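Local coordinates for packaging enzyme P4 (Pseudomonas phage phi6, PDB 4BLO), which hydrolyses nucleoside triphosphates and, as a hexameric RecA-like helicase motor, probably drives viral RNA into the empty procapsid, at residues Gln28-Pro33 / Val206-Ser211; Ile134-Lys139 / Ser226-Val231; Val162-Leu167 / Leu171-Gly176; Asp215-Phe220 / Ser250-Ile255. All coordinates share one frame; numbering follows the deposited sequence.

Contact 1 (Gln28-Pro33 / Val206-Ser211); sequences QVLGRP and VAVFYS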
loop_
_atom_site.group_PDB
_atom_site.type_symbol
_atom_site.label_atom_id
_atom_site.label_comp_id
_atom_site.label_asym_id
_atom_site.label_seq_id
_atom_site.Cartn_x
_atom_site.Cartn_y
_atom_site.Cartn_z
ATOM N N GLN L 28 -1.995 15.436 -16.822
ATOM C CA GLN L 28 -2.472 14.614 -15.730
ATOM C C GLN L 28 -1.494 13.477 -15.486
ATOM O O GLN L 28 -0.920 12.938 -16.445
ATOM C CB GLN L 28 -3.871 14.075 -16.025
ATOM C CG GLN L 28 -4.602 13.541 -14.791
ATOM C CD GLN L 28 -5.706 12.571 -15.130
ATOM O OE1 GLN L 28 -5.814 12.059 -16.244
ATOM N NE2 GLN L 28 -6.551 12.295 -14.172
ATOM N N VAL L 29 -1.308 13.143 -14.213
ATOM C CA VAL L 29 -0.595 11.944 -13.802
ATOM C C VAL L 29 -1.051 10.685 -13.052
ATOM O O VAL L 29 -1.039 9.589 -13.612
ATOM C CB VAL L 29 0.596 12.276 -12.879
ATOM C CG1 VAL L 29 1.520 11.075 -12.754
ATOM C CG2 VAL L 29 1.351 13.487 -13.405
ATOM N N LEU L 30 -1.456 10.844 -11.794
ATOM C CA LEU L 30 -2.369 10.010 -11.016
ATOM C C LEU L 30 -3.452 10.805 -10.279
ATOM O O LEU L 30 -4.258 10.230 -9.547
ATOM C CB LEU L 30 -1.586 9.150 -10.020
ATOM C CG LEU L 30 -0.790 7.985 -10.609
ATOM C CD1 LEU L 30 -0.268 7.077 -9.505
ATOM C CD2 LEU L 30 -1.638 7.199 -11.597
ATOM N N GLY L 31 -3.464 12.122 -10.466
ATOM C CA GLY L 31 -4.363 12.988 -9.727
ATOM C C GLY L 31 -5.422 13.543 -10.652
ATOM O O GLY L 31 -6.038 12.790 -11.418
ATOM N N ARG L 32 -5.776 15.080 -10.622
ATOM C CA ARG L 32 -6.770 15.749 -11.468
ATOM C C ARG L 32 -6.080 16.449 -12.654
ATOM O O ARG L 32 -4.962 16.975 -12.477
ATOM C CB ARG L 32 -7.611 16.751 -10.649
ATOM C CG ARG L 32 -8.778 16.052 -9.927
ATOM C CD ARG L 32 -9.934 16.950 -9.512
ATOM N NE ARG L 32 -9.499 18.076 -8.679
ATOM C CZ ARG L 32 -9.403 18.042 -7.351
ATOM N NH1 ARG L 32 -9.705 16.936 -6.684
ATOM N NH2 ARG L 32 -9.006 19.117 -6.681
ATOM N N PRO L 33 -6.695 16.463 -13.869
ATOM C CA PRO L 33 -6.076 17.195 -14.985
ATOM C C PRO L 33 -5.781 18.636 -14.578
ATOM O O PRO L 33 -6.645 19.294 -13.969
ATOM C CB PRO L 33 -7.140 17.130 -16.085
ATOM C CG PRO L 33 -7.948 15.947 -15.755
ATOM C CD PRO L 33 -8.007 15.917 -14.264
ATOM N N VAL L 206 5.876 2.231 -12.959
ATOM C CA VAL L 206 4.486 2.698 -12.956
ATOM C C VAL L 206 4.022 2.870 -14.403
ATOM O O VAL L 206 4.775 3.399 -15.215
ATOM C CB VAL L 206 4.290 4.005 -12.138
ATOM C CG1 VAL L 206 2.821 4.213 -11.796
ATOM C CG2 VAL L 206 5.114 3.996 -10.861
ATOM N N ALA L 207 2.810 2.386 -14.730
ATOM C CA ALA L 207 2.237 2.455 -16.070
ATOM C C ALA L 207 2.049 3.897 -16.569
ATOM O O ALA L 207 2.286 4.140 -17.749
ATOM C CB ALA L 207 0.913 1.712 -16.107
ATOM N N VAL L 208 1.688 4.854 -15.670
ATOM C CA VAL L 208 1.437 6.265 -16.012
ATOM C C VAL L 208 2.698 6.933 -16.601
ATOM O O VAL L 208 2.599 7.997 -17.218
ATOM C CB VAL L 208 0.850 7.058 -14.810
ATOM C CG1 VAL L 208 1.901 7.393 -13.765
ATOM C CG2 VAL L 208 0.101 8.312 -15.266
ATOM N N PHE L 209 3.871 6.298 -16.426
ATOM C CA PHE L 209 5.142 6.780 -16.969
ATOM C C PHE L 209 5.065 6.822 -18.489
ATOM O O PHE L 209 5.486 7.803 -19.079
ATOM C CB PHE L 209 6.297 5.888 -16.482
ATOM C CG PHE L 209 7.559 5.915 -17.306
ATOM C CD1 PHE L 209 8.438 6.993 -17.233
ATOM C CD2 PHE L 209 7.888 4.848 -18.136
ATOM C CE1 PHE L 209 9.610 7.013 -17.997
ATOM C CE2 PHE L 209 9.070 4.869 -18.893
ATOM C CZ PHE L 209 9.921 5.949 -18.813
ATOM N N TYR L 210 4.487 5.780 -19.114
ATOM C CA TYR L 210 4.341 5.662 -20.563
ATOM C C TYR L 210 3.304 6.635 -21.102
ATOM O O TYR L 210 3.497 7.199 -22.181
ATOM C CB TYR L 210 4.001 4.241 -20.965
ATOM C CG TYR L 210 5.002 3.229 -20.462
ATOM C CD1 TYR L 210 6.238 3.078 -21.078
ATOM C CD2 TYR L 210 4.716 2.419 -19.365
ATOM C CE1 TYR L 210 7.176 2.168 -20.595
ATOM C CE2 TYR L 210 5.637 1.486 -18.894
ATOM C CZ TYR L 210 6.861 1.362 -19.512
ATOM O OH TYR L 210 7.732 0.410 -19.054
ATOM N N SER L 211 2.236 6.871 -20.336
ATOM C CA SER L 211 1.200 7.833 -20.694
ATOM C C SER L 211 1.770 9.246 -20.657
ATOM O O SER L 211 1.500 10.026 -21.569
ATOM C CB SER L 211 -0.004 7.699 -19.763
ATOM O OG SER L 211 -0.881 6.702 -20.271
#

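Contact 2 (Ile134-Lys139 / Ser226-Val231); sequences ITLNEK and SVVMVV. With ADP (adenosine-5'-diphosphate), chain B.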
loop_
_atom_site.group_PDB
_atom_site.type_symbol
_atom_site.label_atom_id
_atom_site.label_comp_id
_atom_site.label_asym_id
_atom_site.label_seq_id
_atom_site.Cartn_x
_atom_site.Cartn_y
_atom_site.Cartn_z
ATOM N N ILE L 134 27.077 11.142 -22.636
ATOM C CA ILE L 134 28.170 11.166 -23.616
ATOM C C ILE L 134 27.585 11.230 -25.026
ATOM O O ILE L 134 27.987 12.099 -25.794
ATOM C CB ILE L 134 29.120 9.947 -23.402
ATOM C CG1 ILE L 134 30.233 10.289 -22.383
ATOM C CG2 ILE L 134 29.680 9.327 -24.700
ATOM C CD1 ILE L 134 31.279 11.456 -22.769
ATOM N N THR L 135 26.616 10.344 -25.342
ATOM C CA THR L 135 25.947 10.284 -26.647
ATOM C C THR L 135 25.214 11.605 -26.906
ATOM O O THR L 135 25.329 12.161 -28.002
ATOM C CB THR L 135 24.996 9.084 -26.719
ATOM O OG1 THR L 135 25.750 7.901 -26.497
ATOM C CG2 THR L 135 24.282 8.982 -28.058
ATOM N N LEU L 136 24.505 12.119 -25.873
ATOM C CA LEU L 136 23.771 13.366 -25.963
ATOM C C LEU L 136 24.683 14.558 -26.369
ATOM O O LEU L 136 24.347 15.293 -27.298
ATOM C CB LEU L 136 23.062 13.649 -24.623
ATOM C CG LEU L 136 22.330 15.001 -24.499
ATOM C CD1 LEU L 136 21.178 15.118 -25.496
ATOM C CD2 LEU L 136 21.844 15.218 -23.101
ATOM N N ASN L 137 25.828 14.725 -25.703
ATOM C CA ASN L 137 26.653 15.894 -25.937
ATOM C C ASN L 137 27.651 15.729 -27.089
ATOM O O ASN L 137 27.890 16.712 -27.804
ATOM C CB ASN L 137 27.345 16.317 -24.651
ATOM C CG ASN L 137 26.338 16.807 -23.626
ATOM O OD1 ASN L 137 25.908 17.962 -23.627
ATOM N ND2 ASN L 137 25.846 15.904 -22.790
ATOM N N GLU L 138 28.202 14.517 -27.302
ATOM C CA GLU L 138 29.164 14.292 -28.386
ATOM C C GLU L 138 28.483 13.976 -29.704
ATOM O O GLU L 138 28.805 14.629 -30.695
ATOM C CB GLU L 138 30.151 13.173 -28.049
ATOM C CG GLU L 138 31.125 13.528 -26.947
ATOM C CD GLU L 138 32.230 12.512 -26.738
ATOM O OE1 GLU L 138 31.985 11.295 -26.906
ATOM O OE2 GLU L 138 33.347 12.938 -26.368
ATOM N N LYS L 139 27.591 12.945 -29.739
ATOM C CA LYS L 139 26.913 12.508 -30.960
ATOM C C LYS L 139 25.711 13.392 -31.307
ATOM O O LYS L 139 25.636 13.828 -32.445
ATOM C CB LYS L 139 26.521 11.013 -30.906
ATOM C CG LYS L 139 27.741 10.057 -31.066
ATOM C CD LYS L 139 27.437 8.616 -30.654
ATOM C CE LYS L 139 27.937 8.284 -29.256
ATOM N NZ LYS L 139 27.525 6.927 -28.776
ATOM N N SER L 226 11.146 19.762 -31.174
ATOM C CA SER L 226 11.946 18.551 -31.304
ATOM C C SER L 226 12.855 18.488 -30.063
ATOM O O SER L 226 13.886 19.168 -30.004
ATOM C CB SER L 226 12.736 18.544 -32.606
ATOM O OG SER L 226 13.352 17.279 -32.785
ATOM N N VAL L 227 12.415 17.732 -29.046
ATOM C CA VAL L 227 13.103 17.592 -27.770
ATOM C C VAL L 227 13.622 16.153 -27.576
ATOM O O VAL L 227 12.954 15.192 -27.933
ATOM C CB VAL L 227 12.161 18.035 -26.602
ATOM C CG1 VAL L 227 12.825 17.881 -25.225
ATOM C CG2 VAL L 227 11.650 19.465 -26.800
ATOM N N VAL L 228 14.828 16.033 -27.004
ATOM C CA VAL L 228 15.471 14.780 -26.605
ATOM C C VAL L 228 15.544 14.773 -25.072
ATOM O O VAL L 228 16.209 15.624 -24.493
ATOM C CB VAL L 228 16.877 14.576 -27.254
ATOM C CG1 VAL L 228 17.663 13.435 -26.573
ATOM C CG2 VAL L 228 16.755 14.338 -28.757
ATOM N N MET L 229 14.870 13.832 -24.427
ATOM C CA MET L 229 14.898 13.697 -22.961
ATOM C C MET L 229 15.640 12.438 -22.572
ATOM O O MET L 229 15.318 11.371 -23.103
ATOM C CB MET L 229 13.476 13.666 -22.360
ATOM C CG MET L 229 12.692 14.928 -22.598
ATOM S SD MET L 229 11.310 15.109 -21.453
ATOM C CE MET L 229 10.357 13.682 -21.851
ATOM N N VAL L 230 16.635 12.540 -21.658
ATOM C CA VAL L 230 17.347 11.329 -21.232
ATOM C C VAL L 230 16.541 10.736 -20.088
ATOM O O VAL L 230 16.224 11.432 -19.116
ATOM C CB VAL L 230 18.876 11.424 -20.954
ATOM C CG1 VAL L 230 19.455 12.769 -21.331
ATOM C CG2 VAL L 230 19.269 10.996 -19.538
ATOM N N VAL L 231 16.113 9.476 -20.277
ATOM C CA VAL L 231 15.233 8.773 -19.349
ATOM C C VAL L 231 16.001 7.569 -18.730
ATOM O O VAL L 231 16.365 6.608 -19.421
ATOM C CB VAL L 231 13.844 8.411 -19.995
ATOM C CG1 VAL L 231 13.151 9.662 -20.518
ATOM C CG2 VAL L 231 13.965 7.411 -21.129
HETATM P PB ADP B . 25.182 7.870 -18.229
HETATM O O1B ADP B . 24.359 6.815 -19.004
HETATM O O2B ADP B . 24.693 9.270 -18.616
HETATM O O3B ADP B . 25.024 7.671 -16.745
HETATM P PA ADP B . 27.843 8.778 -19.059
HETATM O O1A ADP B . 27.872 9.950 -18.062
HETATM O O2A ADP B . 27.509 9.299 -20.405
HETATM O O3A ADP B . 26.730 7.716 -18.609
HETATM O "O5'" ADP B . 29.256 8.063 -19.105
HETATM C "C5'" ADP B . 29.373 6.693 -19.538
HETATM C "C4'" ADP B . 30.820 6.286 -19.607
HETATM O "O4'" ADP B . 31.404 6.365 -18.290
HETATM C "C3'" ADP B . 31.038 4.845 -20.053
HETATM O "O3'" ADP B . 31.052 4.721 -21.471
HETATM C "C2'" ADP B . 32.374 4.498 -19.397
HETATM O "O2'" ADP B . 33.497 4.928 -20.159
HETATM C "C1'" ADP B . 32.279 5.271 -18.075
HETATM N N9 ADP B . 31.800 4.480 -16.941
HETATM C C8 ADP B . 30.567 4.534 -16.344
HETATM N N7 ADP B . 30.414 3.698 -15.345
HETATM C C5 ADP B . 31.640 3.045 -15.277
HETATM C C6 ADP B . 32.131 2.031 -14.425
HETATM N N6 ADP B . 31.396 1.427 -13.488
HETATM N N1 ADP B . 33.409 1.620 -14.611
HETATM C C2 ADP B . 34.129 2.173 -15.592
HETATM N N3 ADP B . 33.768 3.120 -16.464
HETATM C C4 ADP B . 32.502 3.520 -16.250
#

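Contact 3 (Val162-Leu167 / Leu171-Gly176); sequences VHISTL and LIVCIG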
loop_
_atom_site.group_PDB
_atom_site.type_symbol
_atom_site.label_atom_id
_atom_site.label_comp_id
_atom_site.label_asym_id
_atom_site.label_seq_id
_atom_site.Cartn_x
_atom_site.Cartn_y
_atom_site.Cartn_z
ATOM N N VAL L 162 21.494 25.138 -19.230
ATOM C CA VAL L 162 20.491 25.935 -18.518
ATOM C C VAL L 162 20.003 25.075 -17.334
ATOM O O VAL L 162 19.402 24.011 -17.525
ATOM C CB VAL L 162 19.356 26.496 -19.432
ATOM C CG1 VAL L 162 18.854 25.459 -20.424
ATOM C CG2 VAL L 162 18.211 27.102 -18.624
ATOM N N HIS L 163 20.352 25.513 -16.112
ATOM C CA HIS L 163 20.053 24.790 -14.885
ATOM C C HIS L 163 18.696 25.169 -14.329
ATOM O O HIS L 163 18.471 26.315 -13.927
ATOM C CB HIS L 163 21.154 24.993 -13.842
ATOM C CG HIS L 163 22.485 24.477 -14.301
ATOM N ND1 HIS L 163 23.434 25.320 -14.879
ATOM C CD2 HIS L 163 22.961 23.207 -14.315
ATOM C CE1 HIS L 163 24.457 24.540 -15.195
ATOM N NE2 HIS L 163 24.225 23.263 -14.870
ATOM N N ILE L 164 17.783 24.178 -14.328
ATOM C CA ILE L 164 16.430 24.309 -13.800
ATOM C C ILE L 164 16.307 23.511 -12.471
ATOM O O ILE L 164 17.220 22.756 -12.096
ATOM C CB ILE L 164 15.355 23.898 -14.847
ATOM C CG1 ILE L 164 15.450 22.406 -15.212
ATOM C CG2 ILE L 164 15.410 24.794 -16.098
ATOM C CD1 ILE L 164 14.180 21.763 -15.442
ATOM N N SER L 165 15.171 23.695 -11.772
ATOM C CA SER L 165 14.846 23.059 -10.502
ATOM C C SER L 165 13.468 22.393 -10.520
ATOM O O SER L 165 13.310 21.385 -9.838
ATOM C CB SER L 165 14.900 24.083 -9.371
ATOM O OG SER L 165 13.861 25.047 -9.438
ATOM N N THR L 166 12.472 22.949 -11.270
ATOM C CA THR L 166 11.089 22.434 -11.316
ATOM C C THR L 166 10.686 21.879 -12.695
ATOM O O THR L 166 11.323 22.183 -13.706
ATOM C CB THR L 166 10.056 23.511 -10.860
ATOM O OG1 THR L 166 9.714 24.408 -11.924
ATOM C CG2 THR L 166 10.490 24.281 -9.620
ATOM N N LEU L 167 9.578 21.095 -12.723
ATOM C CA LEU L 167 8.984 20.525 -13.942
ATOM C C LEU L 167 8.403 21.654 -14.808
ATOM O O LEU L 167 8.494 21.595 -16.036
ATOM C CB LEU L 167 7.900 19.478 -13.598
ATOM C CG LEU L 167 7.089 18.896 -14.783
ATOM C CD1 LEU L 167 7.964 18.097 -15.740
ATOM C CD2 LEU L 167 5.925 18.066 -14.298
ATOM N N LEU L 171 9.298 22.460 -18.925
ATOM C CA LEU L 171 8.306 22.648 -19.979
ATOM C C LEU L 171 8.394 24.050 -20.588
ATOM O O LEU L 171 8.277 24.166 -21.805
ATOM C CB LEU L 171 6.893 22.362 -19.456
ATOM C CG LEU L 171 6.619 20.908 -19.022
ATOM C CD1 LEU L 171 5.360 20.821 -18.212
ATOM C CD2 LEU L 171 6.541 19.974 -20.217
ATOM N N ILE L 172 8.659 25.090 -19.767
ATOM C CA ILE L 172 8.805 26.473 -20.234
ATOM C C ILE L 172 9.935 26.555 -21.274
ATOM O O ILE L 172 9.712 27.070 -22.371
ATOM C CB ILE L 172 9.050 27.447 -19.046
ATOM C CG1 ILE L 172 7.753 27.723 -18.286
ATOM C CG2 ILE L 172 9.661 28.767 -19.515
ATOM C CD1 ILE L 172 7.956 28.340 -16.929
ATOM N N VAL L 173 11.126 26.034 -20.930
ATOM C CA VAL L 173 12.298 26.073 -21.797
ATOM C C VAL L 173 12.092 25.159 -23.015
ATOM O O VAL L 173 12.404 25.579 -24.132
ATOM C CB VAL L 173 13.608 25.738 -21.038
ATOM C CG1 VAL L 173 14.833 26.005 -21.914
ATOM C CG2 VAL L 173 13.716 26.532 -19.744
ATOM N N CYS L 174 11.542 23.943 -22.810
ATOM C CA CYS L 174 11.299 22.976 -23.882
ATOM C C CYS L 174 10.294 23.515 -24.917
ATOM O O CYS L 174 10.627 23.550 -26.103
ATOM C CB CYS L 174 10.843 21.637 -23.314
ATOM S SG CYS L 174 12.192 20.602 -22.677
ATOM N N ILE L 175 9.089 23.953 -24.478
ATOM C CA ILE L 175 8.050 24.488 -25.368
ATOM C C ILE L 175 8.476 25.863 -25.919
ATOM O O ILE L 175 8.411 26.072 -27.129
ATOM C CB ILE L 175 6.650 24.543 -24.683
ATOM C CG1 ILE L 175 6.176 23.129 -24.284
ATOM C CG2 ILE L 175 5.602 25.237 -25.580
ATOM C CD1 ILE L 175 5.186 23.089 -23.113
ATOM N N GLY L 176 8.912 26.759 -25.041
ATOM C CA GLY L 176 9.335 28.106 -25.411
ATOM C C GLY L 176 10.395 28.172 -26.482
ATOM O O GLY L 176 10.165 28.772 -27.538
#

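Contact 4 (Asp215-Phe220 / Ser250-Ile255); sequences DISNLF and STVGAI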
loop_
_atom_site.group_PDB
_atom_site.type_symbol
_atom_site.label_atom_id
_atom_site.label_comp_id
_atom_site.label_asym_id
_atom_site.label_seq_id
_atom_site.Cartn_x
_atom_site.Cartn_y
_atom_site.Cartn_z
ATOM N N ASP L 215 1.933 12.062 -23.646
ATOM C CA ASP L 215 1.361 13.380 -23.375
ATOM C C ASP L 215 2.423 14.473 -23.587
ATOM O O ASP L 215 2.115 15.520 -24.160
ATOM C CB ASP L 215 0.790 13.443 -21.946
ATOM C CG ASP L 215 -0.539 12.747 -21.742
ATOM O OD1 ASP L 215 -1.100 12.229 -22.740
ATOM O OD2 ASP L 215 -1.042 12.756 -20.594
ATOM N N ILE L 216 3.673 14.215 -23.153
ATOM C CA ILE L 216 4.787 15.149 -23.343
ATOM C C ILE L 216 5.118 15.217 -24.858
ATOM O O ILE L 216 5.251 16.314 -25.398
ATOM C CB ILE L 216 6.007 14.770 -22.463
ATOM C CG1 ILE L 216 5.754 15.129 -20.988
ATOM C CG2 ILE L 216 7.278 15.416 -22.967
ATOM C CD1 ILE L 216 6.609 14.387 -19.980
ATOM N N SER L 217 5.179 14.052 -25.541
ATOM C CA SER L 217 5.472 13.976 -26.973
ATOM C C SER L 217 4.452 14.763 -27.790
ATOM O O SER L 217 4.847 15.574 -28.625
ATOM C CB SER L 217 5.522 12.524 -27.439
ATOM O OG SER L 217 6.009 12.415 -28.767
ATOM N N ASN L 218 3.149 14.569 -27.514
ATOM C CA ASN L 218 2.065 15.251 -28.235
ATOM C C ASN L 218 2.062 16.767 -27.947
ATOM O O ASN L 218 1.771 17.558 -28.846
ATOM C CB ASN L 218 0.712 14.620 -27.928
ATOM C CG ASN L 218 0.544 13.194 -28.414
ATOM O OD1 ASN L 218 -0.250 12.419 -27.861
ATOM N ND2 ASN L 218 1.261 12.811 -29.467
ATOM N N LEU L 219 2.457 17.158 -26.722
ATOM C CA LEU L 219 2.596 18.555 -26.313
ATOM C C LEU L 219 3.649 19.237 -27.210
ATOM O O LEU L 219 3.430 20.349 -27.685
ATOM C CB LEU L 219 3.009 18.592 -24.827
ATOM C CG LEU L 219 2.371 19.621 -23.885
ATOM C CD1 LEU L 219 0.860 19.615 -23.949
ATOM C CD2 LEU L 219 2.801 19.372 -22.464
ATOM N N PHE L 220 4.750 18.530 -27.515
ATOM C CA PHE L 220 5.807 19.033 -28.397
ATOM C C PHE L 220 5.385 18.959 -29.863
ATOM O O PHE L 220 5.779 19.834 -30.634
ATOM C CB PHE L 220 7.123 18.279 -28.181
ATOM C CG PHE L 220 7.730 18.444 -26.805
ATOM C CD1 PHE L 220 7.579 19.628 -26.095
ATOM C CD2 PHE L 220 8.492 17.430 -26.240
ATOM C CE1 PHE L 220 8.150 19.783 -24.828
ATOM C CE2 PHE L 220 9.076 17.592 -24.979
ATOM C CZ PHE L 220 8.901 18.766 -24.280
ATOM N N SER L 250 5.486 4.897 -27.208
ATOM C CA SER L 250 5.042 6.091 -26.498
ATOM C C SER L 250 5.773 7.383 -26.921
ATOM O O SER L 250 5.409 8.456 -26.433
ATOM C CB SER L 250 5.221 5.880 -24.996
ATOM O OG SER L 250 4.509 4.735 -24.558
ATOM N N THR L 251 6.793 7.306 -27.808
ATOM C CA THR L 251 7.519 8.505 -28.242
ATOM C C THR L 251 7.716 8.537 -29.777
ATOM O O THR L 251 7.642 7.489 -30.429
ATOM C CB THR L 251 8.895 8.608 -27.535
ATOM O OG1 THR L 251 9.752 7.552 -27.987
ATOM C CG2 THR L 251 8.798 8.666 -25.997
ATOM N N VAL L 252 7.989 9.748 -30.334
ATOM C CA VAL L 252 8.261 10.040 -31.749
ATOM C C VAL L 252 9.700 9.538 -32.108
ATOM O O VAL L 252 10.007 9.241 -33.280
ATOM C CB VAL L 252 8.065 11.578 -31.989
ATOM C CG1 VAL L 252 8.732 12.070 -33.270
ATOM C CG2 VAL L 252 6.580 11.946 -31.985
ATOM N N GLY L 253 10.545 9.466 -31.075
ATOM C CA GLY L 253 11.932 9.031 -31.146
ATOM C C GLY L 253 12.385 8.298 -29.896
ATOM O O GLY L 253 11.986 8.626 -28.769
ATOM N N ALA L 254 13.209 7.273 -30.088
ATOM C CA ALA L 254 13.751 6.506 -28.978
ATOM C C ALA L 254 15.124 5.991 -29.351
ATOM O O ALA L 254 15.329 5.516 -30.469
ATOM C CB ALA L 254 12.816 5.360 -28.604
ATOM N N ILE L 255 16.066 6.131 -28.407
ATOM C CA ILE L 255 17.463 5.703 -28.501
ATOM C C ILE L 255 17.825 4.889 -27.272
ATOM O O ILE L 255 17.617 5.364 -26.151
ATOM C CB ILE L 255 18.451 6.898 -28.646
ATOM C CG1 ILE L 255 18.040 7.898 -29.747
ATOM C CG2 ILE L 255 19.883 6.400 -28.842
ATOM C CD1 ILE L 255 18.493 9.337 -29.480
#

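Contact 1 (Gln28-Pro33 / Val206-Ser211)
Val208, near the start of helix 208-222, carries the whole apolar contact, pushing its branched side chain against Val29 and Leu30 of the 28-33 loop. Its CG1 meets Val29 CG1 at 3.8 Å, and the two valine side chains cross at about a right angle, though the exact rotation of Val208 is doubtful. Val29 offers that branch because its CG1 is anti to its own backbone N (chi1 -166°). Leu30 approaches from beside it, with CD2 4.1 Å from Val208 CB and its leucine tip closer to the helix than its first side-chain bond would suggest. The loop links the two strands of a small beta hairpin, 26-27 and 34-35, and its turn is braced from within: Gln28 NE2 donates to Gly31 O at 2.8 Å, 32° away from the carbonyl plane. Farther along the helix, Phe209 turns away from the loop and sets its CD2 3.6 Å above the centre of the Tyr210 ring. Both rings pack on helix 240-248, leaving the hairpin loop to Val208. Ser211 points back to the loop side, and a second subunit lies against this face, with its Phe194 on Ser211 and its Arg195 on Val208. The loop backbone is held there too: Arg195 of that subunit hydrogen-bonds Gln28 O, and Lys197 of the same subunit bonds Leu30 O.

Contact 2 (Ile134-Lys139 / Ser226-Val231)
Leu136 spreads its two methyls over strand 226-231, one on each of two valines. CD1 lies 4.0 Å from Val228 CG1, the leucine and valine side chains running past each other in opposite directions, while CD2 lies 3.9 Å from Val230 CG1, where the side chains cross at about a right angle. With CG anti to the backbone N (chi1 175°), Leu136 reaches from helix 132-140 toward the strand, and the valines, two residues apart, rise from the same face of the strand to receive it. The contact is wholly apolar and buried. Around it, Leu136 also packs on Ala185 and Asp187 of strand 184-187, Leu124 of strand 120-126 and Leu145 of strand 144-147, so this single side chain seats the helix across several parallel strands. Two residues earlier, the same helix meets the nucleotide: Ile134 N donates to O2A of the ADP at 2.9 Å (N-H...O 146°), and Ile134 CG1 stands 3.5 Å from that oxygen. On a flank of the helix, Lys139 NZ reaches back to Thr135 OG1 at 3.0 Å, and Thr135 OG1 is also bonded to Gly131 O. The side chain of Val230 touches the phosphate-binding loop and lies about 6 Å from the bound calcium ion. ADP is also hydrogen-bonded by the backbone N atoms of Gly129, Gly131 and Ser133 and by Lys132 NZ, the strand-loop-helix pattern of a Walker A P-loop, whose helix Leu136 packs onto the central sheet of a RecA-like ATPase.

Contact 3 (Val162-Leu167 / Leu171-Gly176)
Val173 is the bump that fills the hollow between Val162 and Ile164. Its two methyls divide the work: CG1 faces Val162 CG1 at 4.3 Å and CG2 faces Ile164 CG2 at 4.4 Å, so the fork of the helical valine straddles two residues that project from the same side of the extended chain. Val173 CG1 is anti to the backbone N (chi1 -171°), which spreads the fork along the strand, one methyl to each residue. The spacings are those of loose van der Waals packing. Farther along, where the chain turns into the helix, Leu167 and Leu171 are one turn apart and touch, Leu167 CG being 4.3 Å from Leu171 CD1. Their backbones are joined by a nearly straight helical bond, Leu171 N to Leu167 O at 3.1 Å (N-H...O 167°), and Leu171 CG leans over that same oxygen at 3.6 Å. Thr166 begins the helix as its N-cap, its OG1 hydrogen-bonding Glu169 N. Beyond the pair, Tyr44 of helix 38-54 backs Val173, Ile146 of strand 144-147 packs on Ile164 and Cys174, and Ile97 of a third subunit reaches Leu167. Strand 161-163 thus runs through a short turn into helix 167-179, which folds back on it and leads to the parallel strand 184-187 beyond strand 144-147: the first half of a beta-alpha-beta crossover in a P-loop NTPase sheet.

Contact 4 (Asp215-Phe220 / Ser250-Ile255)
Thr251, whose CA lies 4.2 Å from Ser217 OG, turns its own hydroxyl the other way: OG1 donates to Gly253 O at 2.6 Å, coming from above the carbonyl plane rather than along a lone pair. This ties down the bend that brings Val252 toward the helix. Ser217 is the residue of helix 208-222 that meets it. Its OG is swung anti to the backbone N (chi1 -171°) and comes within 3.3 Å of Val252 CG2, a polar atom against a methyl; the hydroxyl is satisfied beyond the contact by Val121 N. Beside it, Ser217 CB rests 4.2 Å from Ser250 O, which Thr214 OG1 bonds one turn earlier on the same helix. Ser250 itself is held at OG by Gln246 O and by Arg190 of a second subunit, whose Val151 also packs on Ser217 and Val252. From the bend the chain enters the central sheet, where strand 253-258 lies between strands 120-126 and 261-269, while helix 208-222 settles on the sheet through Ile216 on Met229 and Phe220 on Val227.

How the contacts relate
Contacts 1 and 4 use the same helix, 208-222, about two and a half turns apart, their centres 15 Å from each other, and meet where Tyr210 O lies 3.6 Å from Ser250 CB. Contacts 2, 3 and 4 all reach the central sheet. Phe220 of contact 4 is their shared neighbour: its CE2 lies 3.5 Å from Val227 CB of contact 2, and its CZ lies 3.6 Å from Cys174 CB of contact 3. Contact 2 alone touches nucleotide, through Ile134; in contact 4 the Ser250 side chain stays about 9 Å from a bound ADP. Contact 1, its centre 24 Å from that of contact 2, belongs to the subunit interfaces, facing the second subunit as contact 4 does and the third as contact 3 does.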